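Local structure of putative cytochrome P450 YjiB (Bacillus subtilis subsp. subtilis, 4RM4) at residues F51-V56 and P338-G343; A279-A284 and A322-P327. The protein probably acts as a heme-dependent monooxygenase of the cytochrome P450 family, placing one atom of molecular oxygen into its substrates. All blocks are in the same frame, centred on the assembly; numbering follows the deposited sequence.

Contact 1 of 2, residues F51-V56 and P338-G343; sequences FLYDDV and PHIAFG. With HEM (protoporphyrin IX containing Fe), chain B.
Tyr-53 donates its phenol proton to the backbone carbonyl of Pro-338, with OH 2.8 Å from O; the same OH is hydrogen-bonded to NZ of Lys-57, one turn on in the helix. The donor lies in the carbonyl plane at a C=O...OH angle of 152°, and the oxygen arrives at the edge of the ring. CG of Tyr-53 stands anti to the backbone N (chi1 -177°), which swings the ring off the helix start toward the loop. A phenylalanine here would probably leave the Pro-338 carbonyl without this donor and Lys-57 NZ without its hydroxyl partner.

Apolar packing centres on CD1 of Ile-340, which meets CE1 of Tyr-53 at 4.0 Å and CG1 of Val-56 at 3.8 Å.

ND1 of His-339 accepts from N of Ala-341 at 3.0 Å, nearly in the imidazole plane; NE2 bonds to Glu-277, so both ring nitrogens fix its rotation. Ile-340 to Gly-343 form a type I turn whose last two residues open the heme-binding signature loop; it lies against the heme: O of Ala-341 comes to 3.3 Å from methyl CMA, and CE2 of Phe-342 to 3.6 Å from C2B. A water is bound to the iron.

Helix 53-61, the B helix of P450s, comes after strand 47-50 and packs its first turn on Pro-338 and Ile-340, while helices 272-282 and 352-369 pack against His-339 and Phe-342.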
loop_
_atom_site.group_PDB
_atom_site.type_symbol
_atom_site.label_atom_id
_atom_site.label_comp_id
_atom_site.label_asym_id
_atom_site.label_seq_id
_atom_site.Cartn_x
_atom_site.Cartn_y
_atom_site.Cartn_z
ATOM N N PHE A 51 4.547 -19.372 -2.710
ATOM C CA PHE A 51 3.313 -18.996 -3.405
ATOM C C PHE A 51 1.987 -19.442 -2.766
ATOM O O PHE A 51 0.935 -18.908 -3.115
ATOM C CB PHE A 51 3.345 -19.501 -4.860
ATOM C CG PHE A 51 4.405 -18.842 -5.711
ATOM C CD1 PHE A 51 4.138 -17.662 -6.376
ATOM C CD2 PHE A 51 5.668 -19.413 -5.841
ATOM C CE1 PHE A 51 5.126 -17.042 -7.159
ATOM C CE2 PHE A 51 6.655 -18.802 -6.615
ATOM C CZ PHE A 51 6.378 -17.614 -7.274
ATOM N N LEU A 52 2.025 -20.423 -1.864
ATOM C CA LEU A 52 0.789 -20.931 -1.255
ATOM C C LEU A 52 0.389 -20.125 -0.027
ATOM O O LEU A 52 1.240 -19.669 0.729
ATOM C CB LEU A 52 0.929 -22.409 -0.857
ATOM C CG LEU A 52 1.077 -23.482 -1.941
ATOM C CD1 LEU A 52 1.272 -24.852 -1.319
ATOM C CD2 LEU A 52 -0.138 -23.498 -2.866
ATOM N N TYR A 53 -0.910 -19.964 0.177
ATOM C CA TYR A 53 -1.397 -19.185 1.321
ATOM C C TYR A 53 -0.781 -19.580 2.686
ATOM O O TYR A 53 -0.281 -18.730 3.417
ATOM C CB TYR A 53 -2.926 -19.239 1.380
ATOM C CG TYR A 53 -3.537 -18.403 2.479
ATOM C CD1 TYR A 53 -3.997 -17.108 2.233
ATOM C CD2 TYR A 53 -3.654 -18.910 3.765
ATOM C CE1 TYR A 53 -4.564 -16.343 3.259
ATOM C CE2 TYR A 53 -4.195 -18.164 4.780
ATOM C CZ TYR A 53 -4.651 -16.886 4.529
ATOM O OH TYR A 53 -5.204 -16.172 5.570
ATOM N N ASP A 54 -0.831 -20.856 3.060
ATOM C CA ASP A 54 -0.273 -21.231 4.362
ATOM C C ASP A 54 1.230 -20.930 4.474
ATOM O O ASP A 54 1.714 -20.462 5.510
ATOM C CB ASP A 54 -0.562 -22.708 4.684
ATOM C CG ASP A 54 -2.045 -22.985 4.878
ATOM O OD1 ASP A 54 -2.815 -22.022 5.088
ATOM O OD2 ASP A 54 -2.439 -24.168 4.825
ATOM N N ASP A 55 1.972 -21.191 3.402
ATOM C CA ASP A 55 3.404 -20.938 3.404
ATOM C C ASP A 55 3.699 -19.438 3.477
ATOM O O ASP A 55 4.511 -18.992 4.300
ATOM C CB ASP A 55 4.057 -21.564 2.173
ATOM C CG ASP A 55 3.934 -23.076 2.161
ATOM O OD1 ASP A 55 3.720 -23.638 3.249
ATOM O OD2 ASP A 55 4.059 -23.691 1.077
ATOM N N VAL A 56 3.035 -18.671 2.623
ATOM C CA VAL A 56 3.194 -17.220 2.634
ATOM C C VAL A 56 2.868 -16.634 4.007
ATOM O O VAL A 56 3.611 -15.811 4.534
ATOM C CB VAL A 56 2.311 -16.528 1.571
ATOM C CG1 VAL A 56 2.259 -15.015 1.835
ATOM C CG2 VAL A 56 2.835 -16.808 0.174
ATOM N N PRO A 338 -10.163 -13.539 4.667
ATOM C CA PRO A 338 -8.867 -13.504 5.357
ATOM C C PRO A 338 -7.685 -13.303 4.402
ATOM O O PRO A 338 -6.691 -14.039 4.442
ATOM C CB PRO A 338 -8.798 -14.890 6.000
ATOM C CG PRO A 338 -9.548 -15.766 5.039
ATOM C CD PRO A 338 -10.618 -14.916 4.418
ATOM N N HIS A 339 -7.787 -12.297 3.548
ATOM C CA HIS A 339 -6.675 -11.972 2.669
ATOM C C HIS A 339 -5.478 -11.494 3.493
ATOM O O HIS A 339 -5.608 -11.101 4.653
ATOM C CB HIS A 339 -7.081 -10.902 1.656
ATOM C CG HIS A 339 -7.355 -9.564 2.265
ATOM N ND1 HIS A 339 -6.351 -8.725 2.712
ATOM C CD2 HIS A 339 -8.521 -8.918 2.496
ATOM C CE1 HIS A 339 -6.893 -7.623 3.201
ATOM N NE2 HIS A 339 -8.207 -7.711 3.075
ATOM N N ILE A 340 -4.307 -11.526 2.897
ATOM C CA ILE A 340 -3.154 -10.981 3.582
ATOM C C ILE A 340 -2.564 -9.795 2.825
ATOM O O ILE A 340 -1.365 -9.593 2.800
ATOM C CB ILE A 340 -2.132 -12.067 3.947
ATOM C CG1 ILE A 340 -1.989 -13.106 2.836
ATOM C CG2 ILE A 340 -2.601 -12.809 5.194
ATOM C CD1 ILE A 340 -1.160 -14.303 3.279
ATOM N N ALA A 341 -3.437 -8.975 2.250
ATOM C CA ALA A 341 -2.962 -7.825 1.490
ATOM C C ALA A 341 -2.204 -6.835 2.366
ATOM O O ALA A 341 -1.324 -6.122 1.879
ATOM C CB ALA A 341 -4.109 -7.140 0.805
ATOM N N PHE A 342 -2.541 -6.802 3.658
ATOM C CA PHE A 342 -1.921 -5.863 4.595
ATOM C C PHE A 342 -0.844 -6.564 5.436
ATOM O O PHE A 342 -0.335 -6.005 6.420
ATOM C CB PHE A 342 -2.987 -5.283 5.537
ATOM C CG PHE A 342 -3.884 -4.248 4.907
ATOM C CD1 PHE A 342 -5.260 -4.337 5.039
ATOM C CD2 PHE A 342 -3.358 -3.163 4.231
ATOM C CE1 PHE A 342 -6.088 -3.365 4.512
ATOM C CE2 PHE A 342 -4.181 -2.183 3.687
ATOM C CZ PHE A 342 -5.551 -2.288 3.825
ATOM N N GLY A 343 -0.506 -7.792 5.059
ATOM C CA GLY A 343 0.430 -8.585 5.845
ATOM C C GLY A 343 -0.243 -9.367 6.967
ATOM O O GLY A 343 -1.456 -9.653 6.922
HETATM C CHA HEM B . 3.185 -2.294 6.482
HETATM C CHB HEM B . 0.380 -3.016 2.608
HETATM C CHC HEM B . -1.263 1.563 2.926
HETATM C CHD HEM B . 1.910 2.442 6.482
HETATM C C1A HEM B . 2.540 -2.910 5.430
HETATM C C2A HEM B . 2.618 -4.312 5.073
HETATM C C3A HEM B . 1.844 -4.513 4.004
HETATM C C4A HEM B . 1.235 -3.252 3.653
HETATM C CMA HEM B . 1.622 -5.859 3.258
HETATM C CAA HEM B . 3.442 -5.401 5.804
HETATM C CBA HEM B . 4.902 -5.336 5.394
HETATM C CGA HEM B . 5.665 -6.556 5.859
HETATM O O1A HEM B . 6.867 -6.641 5.500
HETATM O O2A HEM B . 5.087 -7.422 6.565
HETATM C C1B HEM B . -0.317 -1.852 2.401
HETATM C C2B HEM B . -1.404 -1.689 1.453
HETATM C C3B HEM B . -1.837 -0.423 1.532
HETATM C C4B HEM B . -1.069 0.259 2.546
HETATM C CMB HEM B . -1.922 -2.808 0.524
HETATM C CAB HEM B . -2.986 0.276 0.769
HETATM C CBB HEM B . -3.948 -0.439 0.185
HETATM C C1C HEM B . -0.574 2.184 3.934
HETATM C C2C HEM B . -0.792 3.535 4.414
HETATM C C3C HEM B . 0.091 3.761 5.396
HETATM C C4C HEM B . 0.884 2.576 5.567
HETATM C CMC HEM B . -1.877 4.477 3.850
HETATM C CAC HEM B . 0.326 5.026 6.257
HETATM C CBC HEM B . -0.184 6.230 5.982
HETATM C C1D HEM B . 2.561 1.270 6.793
HETATM C C2D HEM B . 3.602 1.170 7.776
HETATM C C3D HEM B . 4.009 -0.309 7.788
HETATM C C4D HEM B . 3.161 -0.952 6.804
HETATM C CMD HEM B . 4.166 2.319 8.633
HETATM C CAD HEM B . 5.089 -0.963 8.682
HETATM C CBD HEM B . 4.401 -1.473 9.951
HETATM C CGD HEM B . 5.391 -2.218 10.814
HETATM O O1D HEM B . 5.083 -2.431 12.019
HETATM O O2D HEM B . 6.481 -2.565 10.289
HETATM N NA HEM B . 1.690 -2.296 4.529
HETATM N NB HEM B . -0.143 -0.633 3.038
HETATM N NC HEM B . 0.462 1.623 4.656
HETATM N ND HEM B . 2.325 0.017 6.255
HETATM FE FE HEM B . 0.981 -0.377 4.723
HETATM O O HOH W 1 2.659 -0.059 2.983
#

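Contact 2 of 2, residues A279-A284 and A322-P327; sequences ALRFRA and AKFDRP
Arg-281 reaches from the last turn of helix 272-282 to Phe-324 and Pro-327 in the loop opposite, and its side chain carries most of the contact. Its CB points at the loop, and CG, anti to the backbone N (chi1 -175°), continues outward until it lies 4.2 Å from CZ of Phe-324. The next carbon makes the main apolar touch: CD sits over one face of the Phe-324 ring, toward the rim, 3.6 Å from CE2, in a CH-pi contact. CG of Lys-323 lies over the opposite face, so the ring is sandwiched between two aliphatic chains.

The chain then bends at chi3 (63°), turning the guanidinium off the ring and toward Pro-327. NE is hydrogen-bonded to a residue bordering the segments; CZ is left too far from Phe-324 for more than a weak cation-pi attraction. This arginine closes the ExxR motif of the P450 K helix, and its NH1 forms the salt bridge to Glu-278 expected of that motif. The segment it reaches, 322-327, belongs to the long meander that precedes the heme-binding loop.

Both terminal nitrogens grip the single carbonyl oxygen of Pro-327 end-on, and that oxygen lies in the guanidinium plane. NH2 approaches O at 2.9 Å in the carbonyl plane, on a lone pair, with an N-H...O angle of 153°. NH1 of Arg-281, 3.1 Å from O of Pro-327, comes from above the carbonyl plane and is less straight. NH2 also bonds to the backbone O of Asn-318, tying a second loop carbonyl to the same tip. Beside it, Phe-282 presents its ring edge to Pro-327, with CE1 3.7 Å from the proline O, while Arg-319 makes a cation-pi contact with that ring.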
loop_
_atom_site.group_PDB
_atom_site.type_symbol
_atom_site.label_atom_id
_atom_site.label_comp_id
_atom_site.label_asym_id
_atom_site.label_seq_id
_atom_site.Cartn_x
_atom_site.Cartn_y
_atom_site.Cartn_z
ATOM N N ALA A 279 -11.359 -6.263 -3.097
ATOM C CA ALA A 279 -10.382 -5.648 -3.989
ATOM C C ALA A 279 -8.969 -5.876 -3.445
ATOM O O ALA A 279 -8.029 -6.136 -4.203
ATOM C CB ALA A 279 -10.674 -4.162 -4.174
ATOM N N LEU A 280 -8.821 -5.786 -2.128
ATOM C CA LEU A 280 -7.538 -6.104 -1.490
ATOM C C LEU A 280 -7.145 -7.548 -1.759
ATOM O O LEU A 280 -5.989 -7.832 -2.055
ATOM C CB LEU A 280 -7.591 -5.850 0.015
ATOM C CG LEU A 280 -7.516 -4.348 0.358
ATOM C CD1 LEU A 280 -8.200 -4.051 1.684
ATOM C CD2 LEU A 280 -6.087 -3.831 0.333
ATOM N N ARG A 281 -8.103 -8.463 -1.643
ATOM C CA ARG A 281 -7.791 -9.862 -1.901
ATOM C C ARG A 281 -7.428 -10.064 -3.363
ATOM O O ARG A 281 -6.424 -10.709 -3.691
ATOM C CB ARG A 281 -8.960 -10.797 -1.547
ATOM C CG ARG A 281 -8.523 -12.270 -1.721
ATOM C CD ARG A 281 -9.694 -13.257 -1.749
ATOM N NE ARG A 281 -10.590 -13.040 -2.884
ATOM C CZ ARG A 281 -10.483 -13.644 -4.068
ATOM N NH1 ARG A 281 -11.376 -13.402 -5.022
ATOM N NH2 ARG A 281 -9.515 -14.520 -4.292
ATOM N N PHE A 282 -8.244 -9.496 -4.236
ATOM C CA PHE A 282 -8.194 -9.832 -5.665
ATOM C C PHE A 282 -7.026 -9.178 -6.400
ATOM O O PHE A 282 -6.442 -9.795 -7.295
ATOM C CB PHE A 282 -9.510 -9.437 -6.335
ATOM C CG PHE A 282 -9.805 -10.187 -7.609
ATOM C CD1 PHE A 282 -9.936 -11.564 -7.609
ATOM C CD2 PHE A 282 -9.987 -9.504 -8.799
ATOM C CE1 PHE A 282 -10.234 -12.246 -8.789
ATOM C CE2 PHE A 282 -10.289 -10.181 -9.976
ATOM C CZ PHE A 282 -10.403 -11.547 -9.968
ATOM N N ARG A 283 -6.702 -7.939 -6.028
ATOM C CA ARG A 283 -5.647 -7.167 -6.690
ATOM C C ARG A 283 -4.808 -6.337 -5.711
ATOM O O ARG A 283 -4.755 -5.109 -5.795
ATOM C CB ARG A 283 -6.226 -6.277 -7.804
ATOM C CG ARG A 283 -6.580 -7.063 -9.084
ATOM C CD ARG A 283 -7.086 -6.163 -10.225
ATOM N NE ARG A 283 -7.105 -6.870 -11.515
ATOM C CZ ARG A 283 -8.206 -7.297 -12.134
ATOM N NH1 ARG A 283 -9.403 -7.095 -11.598
ATOM N NH2 ARG A 283 -8.110 -7.935 -13.302
ATOM N N ALA A 284 -4.156 -7.045 -4.794
ATOM C CA ALA A 284 -3.311 -6.431 -3.769
ATOM C C ALA A 284 -2.265 -5.568 -4.453
ATOM O O ALA A 284 -1.632 -6.015 -5.395
ATOM C CB ALA A 284 -2.635 -7.531 -2.942
ATOM N N ALA A 322 -6.762 -23.390 -1.947
ATOM C CA ALA A 322 -6.765 -24.153 -0.703
ATOM C C ALA A 322 -7.326 -23.358 0.468
ATOM O O ALA A 322 -7.687 -23.929 1.498
ATOM C CB ALA A 322 -5.370 -24.656 -0.383
ATOM N N LYS A 323 -7.413 -22.040 0.305
ATOM C CA LYS A 323 -7.872 -21.183 1.380
ATOM C C LYS A 323 -9.162 -20.431 1.039
ATOM O O LYS A 323 -9.949 -20.095 1.930
ATOM C CB LYS A 323 -6.768 -20.181 1.761
ATOM C CG LYS A 323 -7.181 -19.217 2.868
ATOM C CD LYS A 323 -7.275 -19.909 4.212
ATOM C CE LYS A 323 -7.716 -18.936 5.285
ATOM N NZ LYS A 323 -7.691 -19.591 6.623
ATOM N N PHE A 324 -9.348 -20.139 -0.245
ATOM C CA PHE A 324 -10.503 -19.388 -0.732
ATOM C C PHE A 324 -11.325 -20.179 -1.727
ATOM O O PHE A 324 -10.798 -20.699 -2.710
ATOM C CB PHE A 324 -10.052 -18.114 -1.438
ATOM C CG PHE A 324 -9.348 -17.136 -0.537
ATOM C CD1 PHE A 324 -7.968 -17.030 -0.559
ATOM C CD2 PHE A 324 -10.068 -16.327 0.328
ATOM C CE1 PHE A 324 -7.322 -16.133 0.263
ATOM C CE2 PHE A 324 -9.423 -15.420 1.161
ATOM C CZ PHE A 324 -8.054 -15.322 1.124
ATOM N N ASP A 325 -12.628 -20.223 -1.492
ATOM C CA ASP A 325 -13.541 -20.833 -2.446
ATOM C C ASP A 325 -13.650 -19.973 -3.711
ATOM O O ASP A 325 -13.777 -18.750 -3.638
ATOM C CB ASP A 325 -14.911 -21.030 -1.800
ATOM C CG ASP A 325 -15.789 -21.973 -2.583
ATOM O OD1 ASP A 325 -16.982 -21.655 -2.776
ATOM O OD2 ASP A 325 -15.285 -23.037 -3.002
ATOM N N ARG A 326 -13.600 -20.624 -4.871
ATOM C CA ARG A 326 -13.615 -19.931 -6.167
ATOM C C ARG A 326 -12.836 -18.616 -6.178
ATOM O O ARG A 326 -13.406 -17.544 -6.383
ATOM C CB ARG A 326 -15.043 -19.722 -6.689
ATOM C CG ARG A 326 -16.013 -19.101 -5.708
ATOM C CD ARG A 326 -17.438 -19.205 -6.248
ATOM N NE ARG A 326 -17.672 -20.499 -6.886
ATOM C CZ ARG A 326 -18.243 -21.539 -6.284
ATOM N NH1 ARG A 326 -18.648 -21.441 -5.024
ATOM N NH2 ARG A 326 -18.415 -22.679 -6.941
ATOM N N PRO A 327 -11.519 -18.709 -5.977
ATOM C CA PRO A 327 -10.604 -17.570 -5.820
ATOM C C PRO A 327 -10.532 -16.701 -7.073
ATOM O O PRO A 327 -10.165 -15.532 -6.985
ATOM C CB PRO A 327 -9.256 -18.248 -5.568
ATOM C CG PRO A 327 -9.394 -19.602 -6.239
ATOM C CD PRO A 327 -10.808 -20.000 -5.972
#

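In the fold
Contact 2 is nested along the chain inside the loop closed by contact 1, and the centres lie 10 Å apart. They touch at four places. Phe-324 CE2 packs against Pro-338 CD at 3.5 Å, and Lys-323 CD against Tyr-53 CE2 at 3.6 Å. On the heme side, Leu-280 O lies 3.5 Å from Ala-341 CB, and Leu-280 CD1 3.6 Å from Phe-342 CE1. Contact 1 is the nearer to the cofactor: it includes three heme-pocket residues, and the Ile-340 side chain is about 10 Å from that of Cys-349, the probable iron ligand. The Arg-281 side chain stays about 11 Å from the heme, although Leu-280, next to it in the chain, touches the heme.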